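Local coordinates for protein ubiquinol-cytochrome C chaperone (Brucella abortus NCTC 8038, PDB 6RWT) that probably acts as an assembly chaperone for the cytochrome b subunit of respiratory complex III, as its mitochondrial homolog Cbp3 does with newly made cytochrome b, at residues D77-F80 with K81-H85; Y174-V177 with D178-D181. All blocks are in the same frame, centred on the assembly; numbering follows the deposited sequence. Where two conformers were deposited one is given.

Contact 1. Residues D77-F80 with K81-H85; sequences DEFF and KDVDH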
ATOM      1  N   ASP A  77       5.768   6.048   7.429  1.00 18.44           N
ATOM      2  CA  ASP A  77       7.190   6.269   7.768  1.00 19.43           C
ATOM      3  C   ASP A  77       8.070   5.135   7.233  1.00 18.87           C
ATOM      4  O   ASP A  77       9.098   5.382   6.583  1.00 19.63           O
ATOM      5  CB  ASP A  77       7.370   6.392   9.297  1.00 21.32           C
ATOM      6  CG  ASP A  77       8.797   6.786   9.712  1.00 24.89           C
ATOM      7  OD1 ASP A  77       9.281   7.851   9.271  1.00 31.05           O
ATOM      8  OD2 ASP A  77       9.432   6.050  10.504  1.00 27.58           O
ATOM      9  N   GLU A  78       7.660   3.894   7.487  1.00 17.84           N
ATOM     10  CA  GLU A  78       8.432   2.725   7.013  1.00 18.94           C
ATOM     11  C   GLU A  78       8.472   2.654   5.478  1.00 18.14           C
ATOM     12  O   GLU A  78       9.521   2.341   4.888  1.00 19.18           O
ATOM     13  CB  GLU A  78       7.877   1.423   7.602  1.00 19.84           C
ATOM     14  CG  GLU A  78       8.063   1.245   9.109  1.00 22.38           C
ATOM     15  CD  GLU A  78       9.519   1.227   9.547  1.00 26.10           C
ATOM     16  OE1 GLU A  78      10.349   0.530   8.908  1.00 30.87           O
ATOM     17  OE2 GLU A  78       9.834   1.919  10.537  1.00 29.31           O
ATOM     18  N   PHE A  79       7.337   2.953   4.841  1.00 16.39           N
ATOM     19  CA  PHE A  79       7.230   2.999   3.366  1.00 16.60           C
ATOM     20  C   PHE A  79       8.194   4.017   2.752  1.00 16.45           C
ATOM     21  O   PHE A  79       8.956   3.682   1.861  1.00 16.71           O
ATOM     22  CB  PHE A  79       5.783   3.304   2.968  1.00 16.07           C
ATOM     23  CG  PHE A  79       5.573   3.576   1.498  1.00 15.27           C
ATOM     24  CD1 PHE A  79       5.764   2.583   0.543  1.00 15.63           C
ATOM     25  CD2 PHE A  79       5.133   4.830   1.074  1.00 16.17           C
ATOM     26  CE1 PHE A  79       5.527   2.842  -0.799  1.00 16.47           C
ATOM     27  CE2 PHE A  79       4.894   5.091  -0.265  1.00 16.05           C
ATOM     28  CZ  PHE A  79       5.091   4.094  -1.204  1.00 15.81           C
ATOM     29  N   PHE A  80       8.199   5.246   3.259  1.00 16.70           N
ATOM     30  CA  PHE A  80       9.069   6.272   2.677  1.00 18.12           C
ATOM     31  C   PHE A  80      10.561   5.989   2.930  1.00 17.48           C
ATOM     32  O   PHE A  80      11.383   6.290   2.066  1.00 19.60           O
ATOM     33  CB  PHE A  80       8.640   7.688   3.104  1.00 18.13           C
ATOM     34  CG  PHE A  80       7.355   8.150   2.455  1.00 19.01           C
ATOM     35  CD1 PHE A  80       7.258   8.240   1.062  1.00 19.88           C
ATOM     36  CD2 PHE A  80       6.242   8.483   3.214  1.00 20.18           C
ATOM     37  CE1 PHE A  80       6.084   8.656   0.447  1.00 20.10           C
ATOM     38  CE2 PHE A  80       5.066   8.906   2.601  1.00 20.94           C
ATOM     39  CZ  PHE A  80       4.987   8.989   1.219  1.00 20.72           C
ATOM     40  N   LYS A  81      10.911   5.376   4.071  1.00 18.62           N
ATOM     41  CA  LYS A  81      12.299   4.899   4.276  1.00 19.21           C
ATOM     42  C   LYS A  81      12.707   3.844   3.224  1.00 18.83           C
ATOM     43  O   LYS A  81      13.824   3.884   2.687  1.00 20.30           O
ATOM     44  CB  LYS A  81      12.503   4.347   5.693  1.00 21.45           C
ATOM     45  CG  LYS A  81      12.489   5.410   6.788  1.00 23.69           C
ATOM     46  CD  LYS A  81      12.892   4.888   8.171  1.00 27.97           C
ATOM     47  CE  LYS A  81      11.884   3.947   8.806  1.00 29.38           C
ATOM     48  NZ  LYS A  81      12.195   3.665  10.247  1.00 32.15           N
ATOM     49  N   ASP A  82      11.788   2.911   2.966  0.50 18.67           N
ATOM     50  CA  ASP A  82      11.922   1.874   1.939  0.50 19.29           C
ATOM     51  C   ASP A  82      12.150   2.478   0.545  0.50 18.43           C
ATOM     52  O   ASP A  82      13.102   2.123  -0.151  0.50 19.65           O
ATOM     53  CB  ASP A  82      10.635   1.027   1.959  0.50 20.14           C
ATOM     54  CG  ASP A  82      10.760  -0.287   1.227  0.50 22.14           C
ATOM     55  OD1 ASP A  82      11.475  -0.360   0.214  0.50 25.04           O
ATOM     56  OD2 ASP A  82      10.093  -1.251   1.660  0.50 21.41           O
ATOM     57  N   VAL A  83      11.278   3.404   0.154  1.00 17.67           N
ATOM     58  CA  VAL A  83      11.338   4.026  -1.191  1.00 18.52           C
ATOM     59  C   VAL A  83      12.603   4.891  -1.364  1.00 18.19           C
ATOM     60  O   VAL A  83      13.246   4.855  -2.425  1.00 18.02           O
ATOM     61  CB  VAL A  83      10.058   4.809  -1.557  1.00 20.20           C
ATOM     62  CG1 VAL A  83      10.151   5.325  -2.987  1.00 22.63           C
ATOM     63  CG2 VAL A  83       8.828   3.920  -1.472  1.00 21.48           C
ATOM     64  N   ASP A  84      12.976   5.632  -0.321  1.00 17.91           N
ATOM     65  CA  ASP A  84      14.247   6.377  -0.293  1.00 20.08           C
ATOM     66  C   ASP A  84      15.411   5.462  -0.712  1.00 20.32           C
ATOM     67  O   ASP A  84      16.152   5.758  -1.661  1.00 19.56           O
ATOM     68  CB  ASP A  84      14.440   6.962   1.119  1.00 21.36           C
ATOM     69  CG  ASP A  84      15.730   7.767   1.289  1.00 23.99           C
ATOM     70  OD1 ASP A  84      16.564   7.847   0.364  1.00 25.42           O
ATOM     71  OD2 ASP A  84      15.908   8.330   2.391  1.00 30.66           O
ATOM     72  N   HIS A  85      15.521   4.321  -0.039  1.00 20.02           N
ATOM     73  CA  HIS A  85      16.569   3.341  -0.329  1.00 21.01           C
ATOM     74  C   HIS A  85      16.473   2.787  -1.751  1.00 19.60           C
ATOM     75  O   HIS A  85      17.495   2.679  -2.437  1.00 20.53           O
ATOM     76  CB  HIS A  85      16.523   2.202   0.699  1.00 22.53           C
ATOM     77  CG  HIS A  85      17.627   1.205   0.544  1.00 27.14           C
ATOM     78  ND1 HIS A  85      18.941   1.495   0.850  1.00 30.77           N
ATOM     79  CD2 HIS A  85      17.616  -0.076   0.107  1.00 29.37           C
ATOM     80  CE1 HIS A  85      19.692   0.434   0.604  1.00 32.04           C
ATOM     81  NE2 HIS A  85      18.911  -0.533   0.156  1.00 32.07           N
TER
HETATM   82  O   HOH W   1      11.683   5.784  12.142  1.00 39.72           O

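Contact 2. Residues Y174-V177 with D178-D181; sequences YMDV and DQVD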
ATOM      1  N   TYR A 174      -4.754  -9.427   3.654  1.00 22.04           N
ATOM      2  CA  TYR A 174      -5.192  -9.166   2.286  1.00 21.79           C
ATOM      3  C   TYR A 174      -5.733 -10.467   1.694  1.00 24.34           C
ATOM      4  O   TYR A 174      -5.519 -11.562   2.239  1.00 28.78           O
ATOM      5  CB  TYR A 174      -4.019  -8.653   1.433  1.00 20.52           C
ATOM      6  CG  TYR A 174      -3.535  -7.272   1.851  1.00 19.34           C
ATOM      7  CD1 TYR A 174      -2.719  -7.099   2.975  1.00 20.58           C
ATOM      8  CD2 TYR A 174      -3.922  -6.126   1.150  1.00 18.38           C
ATOM      9  CE1 TYR A 174      -2.292  -5.831   3.365  1.00 18.79           C
ATOM     10  CE2 TYR A 174      -3.498  -4.862   1.535  1.00 18.32           C
ATOM     11  CZ  TYR A 174      -2.687  -4.708   2.652  1.00 17.35           C
ATOM     12  OH  TYR A 174      -2.257  -3.443   3.056  1.00 18.29           O
ATOM     13  N   MET A 175      -6.425 -10.343   0.569  1.00 24.16           N
ATOM     14  CA  MET A 175      -6.934 -11.519  -0.137  1.00 26.15           C
ATOM     15  C   MET A 175      -5.783 -12.290  -0.803  1.00 24.66           C
ATOM     16  O   MET A 175      -4.740 -11.709  -1.113  1.00 23.90           O
ATOM     17  CB  MET A 175      -7.979 -11.105  -1.177  1.00 29.33           C
ATOM     18  CG  MET A 175      -9.201 -10.372  -0.620  1.00 36.58           C
ATOM     19  SD  MET A 175     -10.193 -11.273   0.597  1.00 41.42           S
ATOM     20  CE  MET A 175     -10.796 -12.623  -0.414  1.00 44.22           C
ATOM     21  N   ASP A 176      -5.953 -13.602  -0.970  1.00 26.94           N
ATOM     22  CA  ASP A 176      -5.044 -14.436  -1.776  1.00 27.13           C
ATOM     23  C   ASP A 176      -5.398 -14.211  -3.249  1.00 26.93           C
ATOM     24  O   ASP A 176      -6.433 -14.681  -3.727  1.00 28.29           O
ATOM     25  CB  ASP A 176      -5.195 -15.927  -1.386  1.00 27.77           C
ATOM     26  CG  ASP A 176      -4.311 -16.892  -2.216  1.00 30.75           C
ATOM     27  OD1 ASP A 176      -3.589 -16.475  -3.150  1.00 31.51           O
ATOM     28  OD2 ASP A 176      -4.362 -18.114  -1.930  1.00 35.25           O
ATOM     29  N   VAL A 177      -4.526 -13.511  -3.974  1.00 24.86           N
ATOM     30  CA  VAL A 177      -4.763 -13.203  -5.389  1.00 26.81           C
ATOM     31  C   VAL A 177      -5.015 -14.446  -6.271  1.00 27.49           C
ATOM     32  O   VAL A 177      -5.720 -14.344  -7.269  1.00 27.99           O
ATOM     33  CB  VAL A 177      -3.638 -12.291  -5.970  1.00 27.33           C
ATOM     34  CG1 VAL A 177      -2.336 -13.057  -6.155  1.00 27.28           C
ATOM     35  CG2 VAL A 177      -4.084 -11.647  -7.281  1.00 27.85           C
ATOM     36  N   ASP A 178      -4.474 -15.607  -5.891  1.00 27.29           N
ATOM     37  CA  ASP A 178      -4.697 -16.864  -6.645  1.00 29.84           C
ATOM     38  C   ASP A 178      -6.150 -17.370  -6.631  1.00 32.87           C
ATOM     39  O   ASP A 178      -6.532 -18.170  -7.490  1.00 35.04           O
ATOM     40  CB  ASP A 178      -3.778 -17.976  -6.123  1.00 32.36           C
ATOM     41  CG  ASP A 178      -2.305 -17.698  -6.374  1.00 34.17           C
ATOM     42  OD1 ASP A 178      -1.970 -17.126  -7.428  1.00 35.93           O
ATOM     43  OD2 ASP A 178      -1.475 -18.069  -5.516  1.00 39.83           O
ATOM     44  N   GLN A 179      -6.929 -16.928  -5.641  1.00 34.81           N
ATOM     45  CA  GLN A 179      -8.351 -17.258  -5.540  1.00 37.08           C
ATOM     46  C   GLN A 179      -9.279 -16.274  -6.273  1.00 37.90           C
ATOM     47  O   GLN A 179     -10.493 -16.477  -6.275  1.00 41.92           O
ATOM     48  CB  GLN A 179      -8.759 -17.361  -4.064  1.00 39.86           C
ATOM     49  CG  GLN A 179      -7.953 -18.390  -3.274  1.00 46.51           C
ATOM     50  CD  GLN A 179      -8.324 -18.441  -1.800  1.00 54.06           C
ATOM     51  OE1 GLN A 179      -8.596 -17.413  -1.172  1.00 65.57           O
ATOM     52  NE2 GLN A 179      -8.330 -19.641  -1.237  1.00 60.07           N
ATOM     53  N   VAL A 180      -8.730 -15.227  -6.896  1.00 36.64           N
ATOM     54  CA  VAL A 180      -9.536 -14.289  -7.701  1.00 41.04           C
ATOM     55  C   VAL A 180      -9.930 -14.951  -9.026  1.00 44.51           C
ATOM     56  O   VAL A 180      -9.074 -15.498  -9.725  1.00 43.68           O
ATOM     57  CB  VAL A 180      -8.771 -12.972  -7.988  1.00 42.17           C
ATOM     58  CG1 VAL A 180      -9.583 -12.036  -8.882  1.00 44.47           C
ATOM     59  CG2 VAL A 180      -8.434 -12.267  -6.685  1.00 43.02           C
ATOM     60  N   ASP A 181     -11.220 -14.897  -9.365  1.00 47.66           N
ATOM     61  CA  ASP A 181     -11.714 -15.467 -10.628  1.00 51.89           C
ATOM     62  C   ASP A 181     -12.983 -14.775 -11.115  1.00 53.39           C
ATOM     63  O   ASP A 181     -13.032 -14.280 -12.242  1.00 59.39           O
ATOM     64  CB  ASP A 181     -11.944 -16.978 -10.493  1.00 56.42           C
ATOM     65  CG  ASP A 181     -13.062 -17.322  -9.523  1.00 63.22           C
ATOM     66  OD1 ASP A 181     -13.065 -16.780  -8.397  1.00 70.40           O
ATOM     67  OD2 ASP A 181     -13.935 -18.144  -9.887  1.00 69.11           O
TER
HETATM   68  O   HOH W   2      -8.190 -14.932   0.371  1.00 44.15           O
HETATM   69  O   HOH W   3      -2.370 -19.466  -3.200  1.00 45.00           O

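Contact 1. Residues D77-F80 with K81-H85
Lys81 meets Asp77 and Glu78, and Val83 meets Phe79, in a local contact along helix 66-89, with a polar cluster and an apolar pair. The backbone is regular: Lys81 N to Asp77 O, Asp82 N to Glu78 O, Val83 N to Phe79 O and Asp84 N to Phe80 O are all i to i+4 hydrogen bonds, with N-H...O angles of 160-164°. On the polar side the lysine chain bends at chi3 (-69°), which brings Lys81 NZ to 3.0 Å from Glu78 OE2. It reaches that oxygen from above the carboxylate plane, 42° out of it. The salt bridge to Asp77 is long, with Lys81 NZ 3.7 Å from Asp77 OD2, and a water that donates to Asp77 OD2 and accepts from Lys81 NZ closes the gap. The ammonium thus faces two carboxylates, one close and one at longer range, which would be expected to favour its charged form.

Val83 CG2 sits over one face of the Phe79 ring, 3.9 Å from the centroid and displaced toward CE1, in a CH-pi contact. Phe79 also packs on Tyr47, Leu50 and Ile54 of helix 43-61 and meets the ring of Phe108. The whole is characteristic of an amphipathic helix in an all-helical fold: an i/i+3/i+4 salt-bridge network on the more exposed flank, Glu78 resting on Val17 and Tyr21 of helix 2-28, and an aromatic-aliphatic pair facing the core.

Contact 2. Residues Y174-V177 with D178-D181
Asp176 and Gln179 join the two ends of a tight turn near the C-terminus, in the loop that follows helix 164-168. Gln179 N donates to Asp176 O over 3.0 Å with an N-H...O angle of 154°, and Val180 N donates to Val177 O over 3.2 Å. Both are i to i+3 bonds, and in both the donor stands above the carbonyl plane, by 64° at Val177 and by less at Asp176. The side chain of Asp176 satisfies a further amide: with CG anti to the backbone N (chi1 178°), Asp176 OD1 receives Asp178 N at 3.0 Å, approached from above the carboxylate plane.

This bond from OD1 to the i+2 amide closes an Asx turn, overlapping the i to i+3 main-chain turn, so that Asp176 serves as N-cap of a short 3-10 turn through Val177, Asp178 and Gln179.

Two waters add further links. One accepts from Asp176 N and donates to Gln179 OE1, 2.9 Å away, tying the amide end of Gln179 back to the start of the turn; the glutamine chain crosses the aspartate at about a right angle. A second water donates to Asp176 OD2 and Asp178 OD2. It bridges two carboxylates whose OD1 (Asp176) and OD2 (Asp178) lie 3.6 Å apart, and probably eases their repulsion. Arg32 NH1 adds a donor to both Val177 O and Val180 O, pinning the turn to the loop that carries Arg32, while Val177 packs on Phe33 and on Tyr151 of helix 145-161.

Contacts 1 and 2 lie on opposite sides of the chain's centre, their own centres 27 Å apart and their nearest atoms about 10 Å. Each is partly buried, with two buried residues. Contact 1 belongs to a long helix, so its backbone bonds span four residues and its side chains divide into a charged and an aromatic-aliphatic group. Contact 2 belongs to a terminal loop, where the bonds span three residues or fewer and a carboxylate acts as a cap. Asp77 and Glu78 share Lys81 as a counter-charge, whereas Asp176 and Asp178, with no opposite charge between them in the contact, are linked by a water. Both stretches touch helix 43-61, through Phe79 and, upstream of the turn itself, Tyr174.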